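Local coordinates for benzoate transport porin BenP (Acinetobacter baumannii AB307-0294, PDB 5DL8), which probably acts as an outer-membrane porin of the OprD family, a beta-barrel channel thought to admit small molecules such as benzoate, at residues 336-341 with 363-368; 276-281 with 323-328. All coordinates share one frame; numbering follows the deposited sequence. Where two conformers were deposited one is given.

Contact 1 (336-341 with 363-368). With C8E ((hydroxyethyloxy)tri(ethyloxy)octane), chain C.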
loop_
_atom_site.group_PDB
_atom_site.type_symbol
_atom_site.label_atom_id
_atom_site.label_comp_id
_atom_site.label_asym_id
_atom_site.label_seq_id
_atom_site.Cartn_x
_atom_site.Cartn_y
_atom_site.Cartn_z
ATOM N N LEU A 336 0.594 21.832 -9.672
ATOM C CA LEU A 336 -0.530 21.680 -8.737
ATOM C C LEU A 336 -1.710 20.735 -9.219
ATOM O O LEU A 336 -2.325 20.918 -10.327
ATOM C CB LEU A 336 -1.101 23.066 -8.505
ATOM C CG LEU A 336 -2.291 23.183 -7.548
ATOM C CD1 LEU A 336 -1.888 22.855 -6.123
ATOM C CD2 LEU A 336 -2.957 24.571 -7.590
ATOM N N ASN A 337 -2.063 19.791 -8.365
ATOM C CA ASN A 337 -3.259 18.970 -8.493
ATOM C C ASN A 337 -3.961 18.635 -7.136
ATOM O O ASN A 337 -3.360 18.709 -6.023
ATOM C CB ASN A 337 -3.003 17.673 -9.291
ATOM C CG ASN A 337 -2.027 16.765 -8.612
ATOM O OD1 ASN A 337 -2.338 16.163 -7.621
ATOM N ND2 ASN A 337 -0.845 16.684 -9.129
ATOM N N ALA A 338 -5.249 18.431 -7.263
ATOM C CA ALA A 338 -6.145 18.245 -6.172
ATOM C C ALA A 338 -7.096 17.083 -6.530
ATOM O O ALA A 338 -7.490 16.878 -7.708
ATOM C CB ALA A 338 -6.967 19.460 -5.869
ATOM N N MET A 339 -7.457 16.379 -5.484
ATOM C CA MET A 339 -8.401 15.255 -5.530
ATOM C C MET A 339 -9.282 15.188 -4.280
ATOM O O MET A 339 -8.806 15.281 -3.132
ATOM C CB MET A 339 -7.673 13.938 -5.805
ATOM C CG MET A 339 -8.689 12.812 -5.924
ATOM S SD MET A 339 -8.108 11.266 -6.601
ATOM C CE MET A 339 -8.049 11.877 -8.336
ATOM N N VAL A 340 -10.571 15.085 -4.496
ATOM C CA VAL A 340 -11.557 14.896 -3.437
ATOM C C VAL A 340 -12.275 13.488 -3.628
ATOM O O VAL A 340 -12.731 13.118 -4.765
ATOM C CB VAL A 340 -12.597 15.995 -3.606
ATOM C CG1 VAL A 340 -13.716 15.839 -2.620
ATOM C CG2 VAL A 340 -11.902 17.357 -3.387
ATOM N N LYS A 341 -12.424 12.741 -2.584
ATOM C CA LYS A 341 -13.125 11.407 -2.585
ATOM C C LYS A 341 -14.108 11.397 -1.401
ATOM O O LYS A 341 -13.778 12.005 -0.401
ATOM C CB LYS A 341 -12.152 10.315 -2.315
ATOM C CG LYS A 341 -10.972 10.395 -3.205
ATOM C CD LYS A 341 -10.036 9.202 -2.935
ATOM C CE LYS A 341 -8.816 9.200 -3.852
ATOM N NZ LYS A 341 -7.898 8.170 -3.260
ATOM N N VAL A 363 -9.403 14.928 1.085
ATOM C CA VAL A 363 -8.925 15.995 0.198
ATOM C C VAL A 363 -7.378 15.827 0.083
ATOM O O VAL A 363 -6.737 15.615 1.087
ATOM C CB VAL A 363 -9.299 17.419 0.765
ATOM C CG1 VAL A 363 -8.733 18.542 -0.124
ATOM C CG2 VAL A 363 -10.810 17.612 0.862
ATOM N N ILE A 364 -6.815 15.801 -1.138
ATOM C CA ILE A 364 -5.395 15.521 -1.431
ATOM C C ILE A 364 -4.951 16.641 -2.373
ATOM O O ILE A 364 -5.526 16.809 -3.523
ATOM C CB ILE A 364 -5.286 14.176 -2.112
ATOM C CG1 ILE A 364 -5.955 13.075 -1.244
ATOM C CG2 ILE A 364 -3.842 13.803 -2.470
ATOM C CD1 ILE A 364 -6.465 11.943 -2.093
ATOM N N LEU A 365 -3.996 17.442 -1.874
ATOM C CA LEU A 365 -3.426 18.560 -2.587
ATOM C C LEU A 365 -1.917 18.216 -2.828
ATOM O O LEU A 365 -1.265 17.787 -1.893
ATOM C CB LEU A 365 -3.595 19.879 -1.745
ATOM C CG LEU A 365 -5.080 20.300 -1.437
ATOM C CD1 LEU A 365 -5.187 21.722 -0.862
ATOM C CD2 LEU A 365 -6.000 20.241 -2.666
ATOM N N ASN A 366 -1.425 18.303 -4.094
ATOM C CA ASN A 366 -0.036 18.075 -4.437
ATOM C C ASN A 366 0.510 19.305 -5.138
ATOM O O ASN A 366 -0.189 19.819 -5.983
ATOM C CB ASN A 366 0.182 16.865 -5.314
ATOM C CG ASN A 366 -0.085 15.608 -4.561
ATOM O OD1 ASN A 366 0.600 15.249 -3.543
ATOM N ND2 ASN A 366 -1.154 14.946 -4.974
ATOM N N TYR A 367 1.681 19.797 -4.732
ATOM C CA TYR A 367 2.332 20.916 -5.397
ATOM C C TYR A 367 3.789 20.505 -5.619
ATOM O O TYR A 367 4.508 20.329 -4.643
ATOM C CB TYR A 367 2.253 22.237 -4.630
ATOM C CG TYR A 367 2.829 23.363 -5.482
ATOM C CD1 TYR A 367 2.237 23.744 -6.741
ATOM C CD2 TYR A 367 3.984 23.929 -5.184
ATOM C CE1 TYR A 367 2.775 24.745 -7.534
ATOM C CE2 TYR A 367 4.492 24.906 -5.971
ATOM C CZ TYR A 367 3.888 25.321 -7.148
ATOM O OH TYR A 367 4.514 26.345 -7.900
ATOM N N ALA A 368 4.220 20.288 -6.859
ATOM C CA ALA A 368 5.627 19.989 -7.130
ATOM C C ALA A 368 6.272 21.414 -7.497
ATOM O O ALA A 368 5.838 22.090 -8.427
ATOM C CB ALA A 368 5.726 18.938 -8.293
HETATM O O12 C8E C . 3.910 27.975 -1.568
HETATM C C13 C8E C . 5.135 28.133 -2.253
HETATM C C14 C8E C . 4.907 28.582 -3.704
HETATM O O15 C8E C . 6.099 29.245 -4.206
HETATM C C16 C8E C . 6.549 28.988 -5.546
HETATM C C17 C8E C . 5.595 29.661 -6.528
HETATM O O18 C8E C . 6.162 29.614 -7.858
HETATM C C19 C8E C . 5.116 29.818 -8.841
HETATM C C20 C8E C . 5.698 30.341 -10.150
HETATM O O21 C8E C . 6.772 29.481 -10.571
#
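The Tyr367 ring meets Leu336 at its edge, where Leu336 CB lies in the ring plane, 3.8 Å from Tyr367 CD1. With CG anti to the backbone N (chi1 -174°), the ring extends from the strand until its hydroxyl touches the bound detergent C8E, Tyr367 OH lying 3.6 Å from C8E C19. Phe369 packs edge-to-face with the same tyrosine. The other flat groups are the amides of Asn337 and Asn366, on the sheet face that also carries Met339 and Ile364; their planes are turned 56° apart. Asn366 ND2 donates to Asn337 OD1 over 3.1 Å, along a nearly straight N-H that keeps the acceptor in the donor's amide plane, and Asn366 OD1 is taken by Gln380 NE2, so both ends of this amide are held. The two strands are an antiparallel hairpin in the wall of the OprD-type beta-barrel. Asn337 pairs with Asn366, and Met339 with Ile364, as hydrogen-bonded pairs. Leu336, Ala338, Val340, Val363 and Leu365 make the other face largely apolar, with the ring of Tyr367 at its end, and the detergent is consistent with that face meeting lipid. There Ala338 CB and Leu365 CD2 are only 3.4 Å apart, a tight contact. On the side of Met339 and Ile364, the Lys341 chain, extended beyond CG, runs obliquely across Ile364, with Lys341 CE 4.0 Å from Ile364 CD1.

Contact 2 (276-281 with 323-328)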
loop_
_atom_site.group_PDB
_atom_site.type_symbol
_atom_site.label_atom_id
_atom_site.label_comp_id
_atom_site.label_asym_id
_atom_site.label_seq_id
_atom_site.Cartn_x
_atom_site.Cartn_y
_atom_site.Cartn_z
ATOM N N LYS A 276 -9.698 15.816 -20.582
ATOM C CA LYS A 276 -8.691 16.962 -20.482
ATOM C C LYS A 276 -8.062 16.880 -19.076
ATOM O O LYS A 276 -7.448 15.834 -18.779
ATOM C CB LYS A 276 -9.294 18.364 -20.792
ATOM C CG LYS A 276 -9.944 18.408 -22.151
ATOM C CD LYS A 276 -9.623 19.564 -23.048
ATOM C CE LYS A 276 -10.056 19.190 -24.498
ATOM N NZ LYS A 276 -10.053 20.408 -25.360
ATOM N N ASN A 277 -8.322 17.826 -18.164
ATOM C CA ASN A 277 -7.601 17.754 -16.881
ATOM C C ASN A 277 -8.379 17.268 -15.675
ATOM O O ASN A 277 -7.867 17.226 -14.582
ATOM C CB ASN A 277 -6.871 19.078 -16.631
ATOM C CG ASN A 277 -5.596 19.184 -17.462
ATOM O OD1 ASN A 277 -4.844 18.204 -17.592
ATOM N ND2 ASN A 277 -5.323 20.380 -18.002
ATOM N N HIS A 278 -9.590 16.848 -15.937
ATOM C CA HIS A 278 -10.519 16.344 -14.926
ATOM C C HIS A 278 -10.516 14.861 -14.891
ATOM O O HIS A 278 -10.400 14.220 -15.974
ATOM C CB HIS A 278 -11.944 16.727 -15.287
ATOM C CG HIS A 278 -12.115 18.150 -15.674
ATOM N ND1 HIS A 278 -12.635 19.077 -14.811
ATOM C CD2 HIS A 278 -11.916 18.786 -16.846
ATOM C CE1 HIS A 278 -12.763 20.232 -15.435
ATOM N NE2 HIS A 278 -12.346 20.073 -16.676
ATOM N N THR A 279 -10.815 14.342 -13.704
ATOM C CA THR A 279 -10.994 12.874 -13.409
ATOM C C THR A 279 -12.282 12.710 -12.563
ATOM O O THR A 279 -12.484 13.469 -11.618
ATOM C CB THR A 279 -9.769 12.323 -12.659
ATOM O OG1 THR A 279 -8.627 12.374 -13.502
ATOM C CG2 THR A 279 -9.959 10.811 -12.280
ATOM N N PHE A 280 -13.201 11.799 -12.924
ATOM C CA PHE A 280 -14.422 11.533 -12.128
ATOM C C PHE A 280 -14.540 10.025 -11.995
ATOM O O PHE A 280 -14.518 9.274 -12.977
ATOM C CB PHE A 280 -15.720 12.144 -12.739
ATOM C CG PHE A 280 -16.994 12.093 -11.805
ATOM C CD1 PHE A 280 -17.231 13.060 -10.808
ATOM C CD2 PHE A 280 -18.019 11.142 -11.999
ATOM C CE1 PHE A 280 -18.391 13.036 -10.021
ATOM C CE2 PHE A 280 -19.157 11.130 -11.188
ATOM C CZ PHE A 280 -19.344 12.066 -10.212
ATOM N N GLY A 281 -14.714 9.574 -10.774
ATOM C CA GLY A 281 -14.854 8.102 -10.517
ATOM C C GLY A 281 -16.085 7.808 -9.676
ATOM O O GLY A 281 -16.540 8.658 -8.823
ATOM N N VAL A 323 -17.203 7.958 -4.584
ATOM C CA VAL A 323 -17.231 8.992 -5.600
ATOM C C VAL A 323 -15.912 9.745 -5.540
ATOM O O VAL A 323 -15.412 10.014 -4.416
ATOM C CB VAL A 323 -18.314 10.027 -5.304
ATOM C CG1 VAL A 323 -18.424 11.029 -6.441
ATOM C CG2 VAL A 323 -19.643 9.375 -5.113
ATOM N N MET A 324 -15.433 10.193 -6.700
ATOM C CA MET A 324 -14.146 10.800 -6.821
ATOM C C MET A 324 -14.193 11.946 -7.888
ATOM O O MET A 324 -14.752 11.718 -8.988
ATOM C CB MET A 324 -13.182 9.722 -7.261
ATOM C CG MET A 324 -12.784 8.657 -6.227
ATOM S SD MET A 324 -13.176 6.996 -6.771
ATOM C CE MET A 324 -12.760 5.977 -5.379
ATOM N N TYR A 325 -13.659 13.148 -7.552
ATOM C CA TYR A 325 -13.416 14.198 -8.516
ATOM C C TYR A 325 -12.007 14.747 -8.373
ATOM O O TYR A 325 -11.568 14.989 -7.251
ATOM C CB TYR A 325 -14.441 15.309 -8.483
ATOM C CG TYR A 325 -14.037 16.467 -9.459
ATOM C CD1 TYR A 325 -14.100 16.266 -10.835
ATOM C CD2 TYR A 325 -13.455 17.706 -8.973
ATOM C CE1 TYR A 325 -13.712 17.251 -11.731
ATOM C CE2 TYR A 325 -13.036 18.710 -9.838
ATOM C CZ TYR A 325 -13.193 18.506 -11.234
ATOM O OH TYR A 325 -12.795 19.486 -12.173
ATOM N N GLY A 326 -11.289 14.911 -9.489
ATOM C CA GLY A 326 -9.831 15.257 -9.515
ATOM C C GLY A 326 -9.587 16.383 -10.565
ATOM O O GLY A 326 -10.142 16.317 -11.645
ATOM N N TYR A 327 -8.758 17.393 -10.259
ATOM C CA TYR A 327 -8.321 18.331 -11.288
ATOM C C TYR A 327 -6.829 18.515 -11.245
ATOM O O TYR A 327 -6.230 18.814 -10.149
ATOM C CB TYR A 327 -9.013 19.663 -11.244
ATOM C CG TYR A 327 -8.747 20.462 -12.544
ATOM C CD1 TYR A 327 -9.388 20.132 -13.730
ATOM C CD2 TYR A 327 -7.842 21.616 -12.586
ATOM C CE1 TYR A 327 -9.152 20.828 -14.936
ATOM C CE2 TYR A 327 -7.636 22.294 -13.791
ATOM C CZ TYR A 327 -8.303 21.889 -14.960
ATOM O OH TYR A 327 -8.046 22.527 -16.164
ATOM N N ASP A 328 -6.234 18.357 -12.439
ATOM C CA ASP A 328 -4.830 18.583 -12.631
ATOM C C ASP A 328 -4.688 20.028 -13.178
ATOM O O ASP A 328 -5.104 20.300 -14.331
ATOM C CB ASP A 328 -4.131 17.570 -13.577
ATOM C CG ASP A 328 -2.598 17.885 -13.689
ATOM O OD1 ASP A 328 -2.215 19.055 -13.439
ATOM O OD2 ASP A 328 -1.799 17.000 -13.971
#
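His278 turns its CG anti to the carbonyl carbon (chi1 -47°), while Tyr325 and Tyr327 both hold CG anti to the backbone N (chi1 175° and -167°), and these settings turn three rings that already share one face of the antiparallel strands toward one another. Tyr327 presents its edge to the imidazole in a tilted edge-to-face stack, with Tyr327 CE1 over the centre of the His278 ring and 3.6 Å above its plane. Tyr325 comes instead to the rim, where Tyr325 OH is hydrogen-bonded to His278 ND1 at 2.7 Å. The same Tyr327 CE1 also touches Asn277, whose CB lies 3.3 Å away, with the amide plane almost perpendicular to the ring. In one of its two modelled conformers Phe280 approaches Val323, on the face of His278. On the other face glycines lie at both hydrogen-bonded pairs: Gly326 is opposite Thr279, and Gly281 opposite Met324. Asp328 N closes the end of the pairing on Asn277 O at 2.9 Å. The imidazole is thus gripped by a hydrogen bond near its plane and a ring edge over its face, which together would restrict its rotation at this end of the barrel wall.

In the fold
Following the chain from the N terminus, past the earlier strands of the barrel, contact 2 opens at 276-281, at the start of strand 278-288; the chain then runs through a long connection, including the loop residue Asn307, before strand 319-328 returns to close that loop. Strand 336-349 follows after a short connection, and the hairpin it makes with strand 355-368 is closed by contact 1. The two closures come in series, neither nested nor crossed. They are nonetheless neighbours in the barrel wall, with centres 10 Å apart, because 319-328 and 336-349 are adjacent strands: Ala338 O with Tyr327 N and Val340 N with Tyr325 O are probable hydrogen bonds between them. Four consecutive strands are thereby tied side by side.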